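PDB 2OF3: ZYG-9 from Caenorhabditis elegans, which organises microtubules and spindle poles during mitosis and meiosis in one-cell-stage embryos, and is required for default positioning of the oocyte nucleus. Local coordinates for residues 5-11 and 79-85; 91-96 and 107-111; 115-119 and 158-162. All coordinates share one frame; numbering follows the deposited sequence.

Contact 1: residues 5-11 and 79-85; sequences LSDNEDK and RSLLSNS
K11 NZ reaches across to the end of helix 78-83 and donates twice, to S85 OG and to L82 O, each at 2.8 Å. A bend at chi3 (-78°) turns the lysine tip toward these acceptors, and the L82 carbonyl receives it almost head-on (C=O...N angle 161°). N84 serves both segments with its amide nitrogen. ND2 donates to S6 OG at 3.1 Å, nearly in the amide plane, and to S80 O at 3.0 Å, on a carbonyl lone pair. S6 OG is also bonded to Q46, which likewise holds the N8 amide. A leucine here in place of N84, with no N-H to give, would probably leave S80 O without its side-chain donor and S6 OG dependent on Q46. S80 OG, itself paired with S77, donates to L5 O at 2.8 Å from above the carbonyl plane. One water gives protons to N8 O and S83 O and accepts from K11 N; a second lies between N84 OD1, 2.7 Å away, and N8 OD1. Most of these acceptors are backbone carbonyls, several at the C-terminal end of helix 78-83, where the lysine charge would probably also suit the helix dipole; residues 5-11 are thus tied to this end largely by polar bonds.

Contact 2: residues 91-96 and 107-111; sequences WCTLRF and VLELC
C111 N donates to V107 O at 2.9 Å, the helical bond that joins V107 to C111 one turn on, both facing C92. No hydrogen bond crosses the contact, which is the buried packing of two antiparallel helices in the alpha-solenoid of a TOG domain, a fold built from HEAT-like helical pairs. The segments 91-95 and 107-111 run at 150° to each other, with their axes 10.3 Å apart. V107 is the wedge between them. With CG1 anti to its backbone N (chi1 168°), the two methyls part: CG1 lies 3.6 Å from C92 CB and equally near F96 CE1, whereas CG2 meets R95 CB at 3.6 Å and brushes W91 CZ3. Here the arginine contributes only its aliphatic root; the chain bends at chi2 and chi3, bringing NE over one face of the W91 ring, toward its rim, and NH1 to a salt bridge with E98. W91 NE1 is satisfied by L55 O. On the other flank F96 CE1 touches L108 CD2 at 3.9 Å, and the C111 sulfur approaches the ring obliquely, a Cys sulfur-aromatic contact. F133 of helix 127-139 packs on F96 and C111 alike. L110 CD2 closes on the C92 sulfur, and C92 SG stands 3.8 Å from C111 SG, much too far for a disulfide.

Contact 3: residues 115-119 and 158-162; sequences VELIR and VLSDV
V158 presses its CG1 methyl onto the backbone of the facing helix, 3.4 Å from V115 O, and against V115 CG2 at 3.6 Å. Its other methyl, CG2, looks to the outer flank, where it meets R119 NH1 at 3.8 Å and the E116 CG methylene. One turn on, V162 again divides its methyls: the V162 and I118 side chains cross at about a right angle, CG1 meeting I118 CG2 at 3.9 Å, and V162 CG2 lies 3.7 Å from R119 CB. V115 CG1 in turn reaches L159 CD2 at 4.0 Å. Helices 101-120 and 146-163 are joined here nearly side by side and in the same direction, their segments 28° apart with axes 9.4 Å from each other, as expected for neighbouring helices in one layer of an alpha-solenoid such as the TOG domain. Helix 127-139, which lies between them in sequence, backs the contact, with F133, V134 and L137 against L159. M125, in the preceding loop, touches I118, L159 and V162. At the outer edge the R119 side chain leaves the helix with CG anti to the backbone N (chi1 177°) and bends at chi3, which brings the guanidinium across V158, whose CG2 it meets obliquely. D161 points the same way beside it, yet R119 NH1 and D161 OD2 remain 4.7 Å apart, so any attraction would be long-range.

Overall arrangement
Contact 2 is wholly buried and contacts 1 and 3 partly so; the centres of contacts 2 and 3 lie about 11 Å from that of the chain, that of contact 1 farther out, at about 21 Å. The chemistry changes with this distance: direct and water-mediated hydrogen bonds hold contact 1, while contact 2 is hydrocarbon and sulfur packing and contact 3 mainly aliphatic packing, with no hydrogen bond across either. Helix 101-120 is common to contacts 2 and 3, meeting an antiparallel partner in one and a nearly parallel partner in the other. Contact 1 touches contact 3, L82 CD2 packing 3.7 Å from I118 N, and leads into contact 2 through the consecutive helices 78-83 and 85-95.

Contact 1: residues 5-11 and 79-85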
# COMPACT_ATOMS: atom_id res chain seq x y z
N LEU A 5 19.14 -15.78 -5.19
CA LEU A 5 17.89 -15.36 -5.81
C LEU A 5 18.24 -14.90 -7.18
O LEU A 5 19.23 -14.21 -7.34
CB LEU A 5 17.23 -14.25 -4.99
CG LEU A 5 15.85 -13.79 -5.47
CD1 LEU A 5 14.81 -14.98 -5.37
CD2 LEU A 5 15.46 -12.57 -4.62
N SER A 6 17.49 -15.33 -8.19
CA SER A 6 17.79 -15.04 -9.59
C SER A 6 17.86 -13.55 -9.98
O SER A 6 17.29 -12.67 -9.32
CB SER A 6 16.73 -15.71 -10.48
OG SER A 6 15.48 -15.04 -10.31
N ASP A 7 18.51 -13.28 -11.10
CA ASP A 7 18.51 -11.97 -11.69
C ASP A 7 18.23 -12.31 -13.15
O ASP A 7 19.14 -12.65 -13.90
CB ASP A 7 19.90 -11.34 -11.48
CG ASP A 7 20.20 -10.17 -12.42
OD1 ASP A 7 19.25 -9.60 -13.03
OD2 ASP A 7 21.41 -9.81 -12.55
N ASN A 8 16.97 -12.27 -13.56
CA ASN A 8 16.57 -12.55 -14.93
C ASN A 8 15.36 -11.66 -15.24
O ASN A 8 14.94 -10.82 -14.43
CB ASN A 8 16.26 -14.08 -15.12
CG ASN A 8 15.16 -14.58 -14.18
OD1 ASN A 8 14.27 -13.83 -13.81
ND2 ASN A 8 15.24 -15.85 -13.75
N GLU A 9 14.73 -11.87 -16.39
CA GLU A 9 13.56 -11.08 -16.74
C GLU A 9 12.28 -11.90 -16.69
O GLU A 9 11.34 -11.64 -17.45
CB GLU A 9 13.76 -10.54 -18.14
CG GLU A 9 14.78 -9.45 -18.16
CD GLU A 9 14.98 -8.89 -19.53
OE1 GLU A 9 13.97 -8.56 -20.22
OE2 GLU A 9 16.17 -8.79 -19.93
N ASP A 10 12.22 -12.89 -15.81
CA ASP A 10 11.01 -13.74 -15.74
C ASP A 10 9.80 -12.98 -15.21
O ASP A 10 8.70 -13.41 -15.42
CB ASP A 10 11.24 -14.98 -14.90
CG ASP A 10 12.13 -15.99 -15.60
OD1 ASP A 10 12.64 -15.69 -16.71
OD2 ASP A 10 12.37 -17.08 -15.04
N LYS A 11 9.99 -11.85 -14.55
CA LYS A 11 8.85 -10.96 -14.22
C LYS A 11 7.95 -10.66 -15.40
O LYS A 11 6.73 -10.67 -15.27
CB LYS A 11 9.33 -9.64 -13.58
CG LYS A 11 8.16 -8.77 -13.06
CD LYS A 11 8.69 -7.38 -12.61
CE LYS A 11 9.35 -7.48 -11.28
NZ LYS A 11 10.07 -6.14 -11.06
N ARG A 79 19.84 -6.41 -8.03
CA ARG A 79 19.06 -6.83 -9.23
C ARG A 79 18.25 -8.09 -8.99
O ARG A 79 17.24 -8.28 -9.68
CB ARG A 79 19.95 -7.05 -10.44
CG ARG A 79 20.49 -5.75 -11.04
CD ARG A 79 21.58 -6.06 -12.08
NE ARG A 79 22.48 -4.90 -12.13
CZ ARG A 79 22.26 -3.76 -12.81
NH1 ARG A 79 21.17 -3.64 -13.57
NH2 ARG A 79 23.15 -2.76 -12.74
N SER A 80 18.68 -8.91 -8.02
CA SER A 80 17.89 -10.08 -7.58
C SER A 80 16.59 -9.69 -6.94
O SER A 80 15.56 -10.28 -7.25
CB SER A 80 18.71 -10.94 -6.63
OG SER A 80 19.81 -11.46 -7.41
N LEU A 81 16.62 -8.71 -6.04
CA LEU A 81 15.42 -8.17 -5.43
C LEU A 81 14.51 -7.52 -6.46
O LEU A 81 13.30 -7.74 -6.37
CB LEU A 81 15.76 -7.16 -4.30
CG LEU A 81 16.63 -7.70 -3.15
CD1 LEU A 81 16.87 -6.55 -2.17
CD2 LEU A 81 15.95 -8.84 -2.38
N LEU A 82 15.06 -6.72 -7.40
CA LEU A 82 14.27 -6.12 -8.48
C LEU A 82 13.61 -7.16 -9.41
O LEU A 82 12.40 -7.03 -9.73
CB LEU A 82 15.13 -5.21 -9.36
CG LEU A 82 15.27 -3.83 -8.77
CD1 LEU A 82 16.39 -3.19 -9.56
CD2 LEU A 82 13.91 -2.98 -8.87
N SER A 83 14.40 -8.15 -9.86
CA SER A 83 13.93 -9.18 -10.80
C SER A 83 12.74 -9.93 -10.21
O SER A 83 11.87 -10.38 -10.95
CB SER A 83 15.01 -10.22 -11.06
OG SER A 83 16.06 -9.67 -11.84
N ASN A 84 12.72 -10.06 -8.89
CA ASN A 84 11.74 -10.87 -8.16
C ASN A 84 10.83 -10.07 -7.25
O ASN A 84 10.18 -10.63 -6.39
CB ASN A 84 12.47 -12.01 -7.39
CG ASN A 84 13.12 -12.94 -8.33
OD1 ASN A 84 12.44 -13.73 -9.03
ND2 ASN A 84 14.42 -12.83 -8.47
N SER A 85 10.77 -8.76 -7.48
CA SER A 85 10.04 -7.84 -6.60
C SER A 85 8.59 -8.24 -6.46
O SER A 85 8.04 -8.20 -5.33
CB SER A 85 10.11 -6.40 -7.10
OG SER A 85 9.36 -6.19 -8.33
O HOH W 1 12.38 -10.43 -13.56
O HOH W 2 12.27 -13.63 -11.76

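Contact 2: residues 91-96 and 107-111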
# COMPACT_ATOMS: atom_id res chain seq x y z
N TRP A 91 4.96 -12.59 -1.00
CA TRP A 91 5.36 -13.29 0.22
C TRP A 91 5.21 -12.39 1.45
O TRP A 91 4.73 -12.85 2.48
CB TRP A 91 6.80 -13.79 0.07
CG TRP A 91 7.23 -14.61 1.26
CD1 TRP A 91 7.05 -15.96 1.44
CD2 TRP A 91 7.88 -14.10 2.47
NE1 TRP A 91 7.57 -16.32 2.68
CE2 TRP A 91 8.08 -15.22 3.33
CE3 TRP A 91 8.32 -12.82 2.89
CZ2 TRP A 91 8.72 -15.10 4.62
CZ3 TRP A 91 8.96 -12.69 4.17
CH2 TRP A 91 9.14 -13.84 5.01
N CYS A 92 5.62 -11.13 1.37
CA CYS A 92 5.41 -10.15 2.43
C CYS A 92 3.92 -9.96 2.75
O CYS A 92 3.59 -9.85 3.93
CB CYS A 92 6.05 -8.79 2.07
SG CYS A 92 7.91 -8.81 2.01
N THR A 93 3.01 -9.97 1.76
CA THR A 93 1.60 -9.84 2.09
C THR A 93 1.09 -10.99 2.95
O THR A 93 0.17 -10.79 3.75
CB THR A 93 0.64 -9.69 0.83
OG1 THR A 93 0.68 -10.91 0.08
CG2 THR A 93 1.06 -8.54 -0.07
N LEU A 94 1.65 -12.20 2.78
CA LEU A 94 1.28 -13.36 3.60
C LEU A 94 1.63 -13.10 5.07
O LEU A 94 0.84 -13.45 5.98
CB LEU A 94 2.01 -14.61 3.10
CG LEU A 94 1.74 -15.13 1.68
CD1 LEU A 94 2.49 -16.41 1.50
CD2 LEU A 94 0.27 -15.34 1.46
N ARG A 95 2.78 -12.47 5.29
CA ARG A 95 3.18 -11.98 6.61
C ARG A 95 2.30 -10.91 7.18
O ARG A 95 2.25 -10.78 8.39
CB ARG A 95 4.63 -11.47 6.62
CG ARG A 95 5.64 -12.48 6.10
CD ARG A 95 5.60 -13.78 6.92
NE ARG A 95 5.59 -14.85 5.96
CZ ARG A 95 4.69 -15.80 5.85
NH1 ARG A 95 3.72 -15.93 6.70
NH2 ARG A 95 4.82 -16.67 4.89
N PHE A 96 1.57 -10.16 6.37
CA PHE A 96 0.60 -9.20 6.90
C PHE A 96 -0.60 -9.81 7.62
O PHE A 96 -1.31 -9.10 8.33
CB PHE A 96 0.11 -8.21 5.80
CG PHE A 96 1.21 -7.34 5.22
CD1 PHE A 96 2.42 -7.17 5.90
CD2 PHE A 96 1.04 -6.70 4.00
CE1 PHE A 96 3.48 -6.38 5.36
CE2 PHE A 96 2.07 -5.90 3.44
CZ PHE A 96 3.31 -5.74 4.13
N VAL A 107 9.78 -7.49 7.87
CA VAL A 107 9.03 -7.52 6.60
C VAL A 107 8.95 -6.12 6.03
O VAL A 107 9.24 -5.92 4.86
CB VAL A 107 7.62 -8.11 6.77
CG1 VAL A 107 6.79 -7.84 5.51
CG2 VAL A 107 7.69 -9.62 7.11
N LEU A 108 8.64 -5.13 6.87
CA LEU A 108 8.48 -3.77 6.35
C LEU A 108 9.78 -3.18 5.89
O LEU A 108 9.81 -2.40 4.95
CB LEU A 108 7.79 -2.86 7.38
CG LEU A 108 6.36 -3.36 7.67
CD1 LEU A 108 5.90 -2.51 8.83
CD2 LEU A 108 5.42 -3.14 6.47
N GLU A 109 10.88 -3.59 6.52
CA GLU A 109 12.21 -3.18 6.09
C GLU A 109 12.51 -3.74 4.73
O GLU A 109 13.04 -3.03 3.87
CB GLU A 109 13.23 -3.67 7.10
CG GLU A 109 14.63 -3.50 6.75
CD GLU A 109 15.54 -4.13 7.83
OE1 GLU A 109 15.07 -4.43 8.95
OE2 GLU A 109 16.74 -4.29 7.54
N LEU A 110 12.16 -5.01 4.51
CA LEU A 110 12.29 -5.58 3.15
C LEU A 110 11.41 -4.84 2.13
O LEU A 110 11.88 -4.54 1.03
CB LEU A 110 12.04 -7.10 3.09
CG LEU A 110 12.24 -7.75 1.71
CD1 LEU A 110 13.69 -7.50 1.17
CD2 LEU A 110 11.95 -9.24 1.78
N CYS A 111 10.16 -4.55 2.48
CA CYS A 111 9.24 -3.87 1.56
C CYS A 111 9.82 -2.51 1.19
O CYS A 111 9.81 -2.13 0.03
CB CYS A 111 7.84 -3.65 2.20
SG CYS A 111 6.94 -5.19 2.43

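Contact 3: residues 115-119 and 158-162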
# COMPACT_ATOMS: atom_id res chain seq x y z
N VAL A 115 10.75 -1.24 -2.68
CA VAL A 115 10.08 -0.09 -3.35
C VAL A 115 11.05 1.09 -3.62
O VAL A 115 10.91 1.77 -4.65
CB VAL A 115 8.75 0.36 -2.64
CG1 VAL A 115 7.83 -0.83 -2.51
CG2 VAL A 115 9.04 0.95 -1.23
N GLU A 116 12.03 1.29 -2.73
CA GLU A 116 13.16 2.23 -3.04
C GLU A 116 14.00 1.84 -4.24
O GLU A 116 14.29 2.70 -5.05
CB GLU A 116 14.04 2.40 -1.83
CG GLU A 116 13.45 3.48 -0.96
CD GLU A 116 14.14 3.58 0.38
OE1 GLU A 116 14.94 2.66 0.73
OE2 GLU A 116 13.82 4.55 1.09
N LEU A 117 14.32 0.55 -4.41
CA LEU A 117 15.02 0.09 -5.60
C LEU A 117 14.19 0.22 -6.85
O LEU A 117 14.70 0.63 -7.91
CB LEU A 117 15.45 -1.39 -5.46
CG LEU A 117 16.70 -1.70 -4.63
CD1 LEU A 117 16.75 -3.25 -4.30
CD2 LEU A 117 17.91 -1.22 -5.41
N ILE A 118 12.89 -0.09 -6.76
CA ILE A 118 11.99 0.15 -7.89
C ILE A 118 11.98 1.64 -8.22
O ILE A 118 12.14 2.03 -9.42
CB ILE A 118 10.55 -0.36 -7.58
CG1 ILE A 118 10.53 -1.88 -7.46
CG2 ILE A 118 9.49 0.17 -8.65
CD1 ILE A 118 9.17 -2.44 -6.81
N ARG A 119 11.80 2.49 -7.20
CA ARG A 119 11.78 3.95 -7.47
C ARG A 119 13.11 4.45 -8.09
O ARG A 119 13.11 5.08 -9.16
CB ARG A 119 11.46 4.74 -6.20
CG ARG A 119 11.50 6.28 -6.44
CD ARG A 119 11.62 7.04 -5.12
NE ARG A 119 12.87 6.65 -4.50
CZ ARG A 119 13.16 6.76 -3.20
NH1 ARG A 119 12.28 7.28 -2.33
NH2 ARG A 119 14.35 6.34 -2.78
N VAL A 158 6.93 6.19 -0.77
CA VAL A 158 7.73 5.75 -1.95
C VAL A 158 6.84 5.25 -3.13
O VAL A 158 7.03 5.66 -4.29
CB VAL A 158 8.77 4.65 -1.54
CG1 VAL A 158 9.61 4.21 -2.73
CG2 VAL A 158 9.68 5.20 -0.40
N LEU A 159 5.86 4.41 -2.83
CA LEU A 159 4.95 3.93 -3.85
C LEU A 159 4.15 5.03 -4.51
O LEU A 159 3.84 4.94 -5.69
CB LEU A 159 3.96 2.92 -3.23
CG LEU A 159 4.52 1.54 -2.93
CD1 LEU A 159 3.63 0.79 -1.91
CD2 LEU A 159 4.63 0.77 -4.24
N SER A 160 3.79 6.08 -3.77
CA SER A 160 3.07 7.22 -4.33
C SER A 160 3.94 7.86 -5.40
O SER A 160 3.41 8.36 -6.38
CB SER A 160 2.78 8.29 -3.25
OG SER A 160 1.92 7.82 -2.22
N ASP A 161 5.25 7.89 -5.21
CA ASP A 161 6.15 8.41 -6.24
C ASP A 161 6.21 7.52 -7.45
O ASP A 161 6.23 8.03 -8.54
CB ASP A 161 7.58 8.59 -5.73
CG ASP A 161 7.73 9.81 -4.81
OD1 ASP A 161 6.87 10.73 -4.85
OD2 ASP A 161 8.73 9.84 -4.03
N VAL A 162 6.27 6.20 -7.26
CA VAL A 162 6.34 5.23 -8.35
C VAL A 162 5.00 5.16 -9.11
O VAL A 162 4.97 5.27 -10.37
CB VAL A 162 6.66 3.82 -7.80
CG1 VAL A 162 6.60 2.81 -8.90
CG2 VAL A 162 8.04 3.80 -7.13